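Local coordinates for staphylococcal enterotoxin type A (Staphylococcus aureus, PDB 1SXT), which acts as a superantigen, binding MHC class II molecules and T-cell receptors to activate T cells, and causes staphylococcal food poisoning, at residues Asp66-Phe71 against Asn102-Met107. Residues are numbered along the deposited sequence; the frame is centred on the assembly and turned at random.
Sequences DLLVDF and NKTACM
On one face of the sheet M107 of strand 104-113 runs alongside V69 of strand 66-70, pointing the same way, and crosses the side chain of L67 at an angle; of all the residues here it has the most surface buried by the contact. Its CG stands anti to the backbone N (chi1 178°), which carries the chain out from the sheet, and the bend at chi3 (68°) turns the terminal methyl toward the side chains of the neighbouring strand. There M107 CE meets L67 CD2 at 3.6 Å and V69 CG2 at 3.6 Å, touching one leucine branch and one valine branch at once. An unbranched, flexible methionine suits this bridging place, while the beta-branched valine suits an extended strand. L67 CD1 turns to the small A105.

The alternate residues D66, L68, T104 and C106 occupy the opposite face. L68 CB packs on the methyl CG2 of T104 at 3.8 Å and near C106 SG, which the disulfide joins to C96. D66 CB lies 3.8 Å from T104 OG1, which bonds to the carbonyl of T100; the D66 carboxylate is held by the backbone N of G56 and the hydroxyl of T100, so the polar end of this face is tied to its surroundings.

The strands run parallel, and the backbone bonds zigzag between them: D66 N donates to K103 O (3.0 Å), A105 N gives a nearly straight bond to D66 O (3.0 Å), and A105 O accepts from L68 N (2.9 Å). M107 N donates to L68 O and M107 O accepts from D70 N; the D70 carboxylate forms a salt bridge with R214.

Within the OB-fold domain, strand 66-70 also pairs with strand 51-54 on its other side. Main-chain hydrogen bonds thus set the register, the face of L67, V69, A105 and M107 packs through apolar side chains, and the other combines apolar packing with polar links and a covalent tie.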
ATOM      1  N   ASP A  66       5.289 -17.148  -8.788  1.00  2.62           N
ATOM      2  CA  ASP A  66       5.007 -17.232  -7.370  1.00  2.93           C
ATOM      3  C   ASP A  66       5.042 -15.841  -6.782  1.00  4.11           C
ATOM      4  O   ASP A  66       5.613 -14.926  -7.379  1.00  8.33           O
ATOM      5  CB  ASP A  66       6.029 -18.146  -6.677  1.00  2.00           C
ATOM      6  CG  ASP A  66       6.160 -19.512  -7.366  1.00  4.61           C
ATOM      7  OD1 ASP A  66       5.133 -20.141  -7.680  1.00 13.33           O
ATOM      8  OD2 ASP A  66       7.291 -19.966  -7.629  1.00 11.33           O
ATOM      9  N   LEU A  67       4.350 -15.666  -5.665  1.00  2.00           N
ATOM     10  CA  LEU A  67       4.332 -14.401  -4.941  1.00  2.00           C
ATOM     11  C   LEU A  67       4.813 -14.728  -3.520  1.00  4.07           C
ATOM     12  O   LEU A  67       4.471 -15.778  -2.974  1.00  6.79           O
ATOM     13  CB  LEU A  67       2.920 -13.820  -4.887  1.00  2.00           C
ATOM     14  CG  LEU A  67       2.751 -12.525  -4.094  1.00  2.00           C
ATOM     15  CD1 LEU A  67       3.454 -11.396  -4.799  1.00  2.00           C
ATOM     16  CD2 LEU A  67       1.311 -12.198  -3.917  1.00  2.00           C
ATOM     17  N   LEU A  68       5.622 -13.856  -2.929  1.00  2.00           N
ATOM     18  CA  LEU A  68       6.122 -14.090  -1.578  1.00  2.00           C
ATOM     19  C   LEU A  68       5.677 -12.959  -0.646  1.00  2.00           C
ATOM     20  O   LEU A  68       6.242 -11.869  -0.673  1.00  2.00           O
ATOM     21  CB  LEU A  68       7.637 -14.191  -1.624  1.00  2.00           C
ATOM     22  CG  LEU A  68       8.340 -15.045  -0.581  1.00  2.00           C
ATOM     23  CD1 LEU A  68       8.002 -16.505  -0.792  1.00  2.00           C
ATOM     24  CD2 LEU A  68       9.850 -14.815  -0.696  1.00  2.00           C
ATOM     25  N   VAL A  69       4.636 -13.213   0.141  1.00  2.00           N
ATOM     26  CA  VAL A  69       4.087 -12.221   1.051  1.00  2.52           C
ATOM     27  C   VAL A  69       4.807 -12.283   2.383  1.00  2.00           C
ATOM     28  O   VAL A  69       4.739 -13.283   3.080  1.00  2.00           O
ATOM     29  CB  VAL A  69       2.579 -12.444   1.268  1.00  2.00           C
ATOM     30  CG1 VAL A  69       1.992 -11.326   2.068  1.00  2.00           C
ATOM     31  CG2 VAL A  69       1.858 -12.521  -0.062  1.00  2.00           C
ATOM     32  N   ASP A  70       5.494 -11.200   2.727  1.00  2.00           N
ATOM     33  CA  ASP A  70       6.262 -11.098   3.963  1.00  2.00           C
ATOM     34  C   ASP A  70       5.461 -10.326   4.980  1.00  2.00           C
ATOM     35  O   ASP A  70       4.732  -9.401   4.615  1.00  3.08           O
ATOM     36  CB  ASP A  70       7.561 -10.335   3.682  1.00  2.00           C
ATOM     37  CG  ASP A  70       8.542 -10.370   4.841  1.00  5.60           C
ATOM     38  OD1 ASP A  70       9.311 -11.339   4.928  1.00 14.48           O
ATOM     39  OD2 ASP A  70       8.587  -9.416   5.634  1.00  2.00           O
ATOM     40  N   PHE A  71       5.607 -10.692   6.249  1.00  2.00           N
ATOM     41  CA  PHE A  71       4.903 -10.026   7.346  1.00  2.00           C
ATOM     42  C   PHE A  71       5.896  -9.891   8.480  1.00  4.94           C
ATOM     43  O   PHE A  71       6.949 -10.507   8.451  1.00 11.17           O
ATOM     44  CB  PHE A  71       3.733 -10.861   7.887  1.00  2.00           C
ATOM     45  CG  PHE A  71       2.836 -11.455   6.837  1.00  2.00           C
ATOM     46  CD1 PHE A  71       1.743 -10.755   6.360  1.00  2.00           C
ATOM     47  CD2 PHE A  71       3.039 -12.757   6.389  1.00  2.00           C
ATOM     48  CE1 PHE A  71       0.860 -11.348   5.460  1.00  2.00           C
ATOM     49  CE2 PHE A  71       2.160 -13.350   5.491  1.00  2.00           C
ATOM     50  CZ  PHE A  71       1.069 -12.643   5.029  1.00  2.00           C
ATOM     51  N   ASN A 102      13.908 -15.829 -11.134  1.00 15.63           N
ATOM     52  CA  ASN A 102      13.310 -14.624 -11.710  1.00 17.42           C
ATOM     53  C   ASN A 102      11.865 -15.004 -11.937  1.00 14.12           C
ATOM     54  O   ASN A 102      11.310 -14.772 -13.009  1.00 18.14           O
ATOM     55  CB  ASN A 102      13.967 -14.271 -13.061  1.00 28.73           C
ATOM     56  CG  ASN A 102      13.370 -13.000 -13.711  1.00 25.62           C
ATOM     57  OD1 ASN A 102      13.660 -11.870 -13.283  1.00 26.65           O
ATOM     58  ND2 ASN A 102      12.539 -13.189 -14.747  1.00 12.88           N
ATOM     59  N   LYS A 103      11.274 -15.651 -10.944  1.00  8.38           N
ATOM     60  CA  LYS A 103       9.895 -16.092 -11.052  1.00  2.00           C
ATOM     61  C   LYS A 103       9.086 -15.748  -9.804  1.00  2.05           C
ATOM     62  O   LYS A 103       7.864 -15.873  -9.798  1.00  4.54           O
ATOM     63  CB  LYS A 103       9.866 -17.602 -11.322  1.00  2.00           C
ATOM     64  CG  LYS A 103      10.548 -18.013 -12.625  1.00 10.24           C
ATOM     65  CD  LYS A 103       9.758 -17.507 -13.837  1.00  7.96           C
ATOM     66  CE  LYS A 103      10.469 -17.797 -15.159  1.00 13.42           C
ATOM     67  NZ  LYS A 103      10.875 -19.237 -15.301  1.00 25.14           N
ATOM     68  N   THR A 104       9.759 -15.364  -8.728  1.00  2.00           N
ATOM     69  CA  THR A 104       9.043 -15.019  -7.524  1.00  2.00           C
ATOM     70  C   THR A 104       9.070 -13.519  -7.350  1.00  2.00           C
ATOM     71  O   THR A 104      10.116 -12.884  -7.486  1.00  2.00           O
ATOM     72  CB  THR A 104       9.626 -15.714  -6.288  1.00  2.00           C
ATOM     73  OG1 THR A 104       9.646 -17.136  -6.495  1.00  2.00           O
ATOM     74  CG2 THR A 104       8.781 -15.396  -5.065  1.00  3.09           C
ATOM     75  N   ALA A 105       7.874 -12.965  -7.186  1.00  2.00           N
ATOM     76  CA  ALA A 105       7.662 -11.545  -6.984  1.00  3.03           C
ATOM     77  C   ALA A 105       7.448 -11.407  -5.489  1.00  6.15           C
ATOM     78  O   ALA A 105       7.221 -12.407  -4.802  1.00  8.50           O
ATOM     79  CB  ALA A 105       6.430 -11.090  -7.737  1.00  2.00           C
ATOM     80  N   CYS A 106       7.425 -10.178  -4.992  1.00  3.04           N
ATOM     81  CA  CYS A 106       7.275  -9.957  -3.567  1.00  2.00           C
ATOM     82  C   CYS A 106       6.273  -8.911  -3.186  1.00  2.00           C
ATOM     83  O   CYS A 106       6.132  -7.906  -3.858  1.00  2.09           O
ATOM     84  CB  CYS A 106       8.610  -9.539  -2.965  1.00  2.00           C
ATOM     85  SG  CYS A 106       9.840 -10.777  -2.941  1.00  2.00           S
ATOM     86  N   MET A 107       5.705  -9.094  -2.005  1.00  2.00           N
ATOM     87  CA  MET A 107       4.726  -8.189  -1.452  1.00  2.00           C
ATOM     88  C   MET A 107       4.853  -8.273   0.063  1.00  2.00           C
ATOM     89  O   MET A 107       5.389  -9.252   0.595  1.00  2.00           O
ATOM     90  CB  MET A 107       3.321  -8.619  -1.888  1.00  2.44           C
ATOM     91  CG  MET A 107       2.186  -7.771  -1.323  1.00  2.00           C
ATOM     92  SD  MET A 107       0.620  -8.027  -2.131  1.00  2.00           S
ATOM     93  CE  MET A 107       0.282  -9.655  -1.616  1.00  2.00           C
TER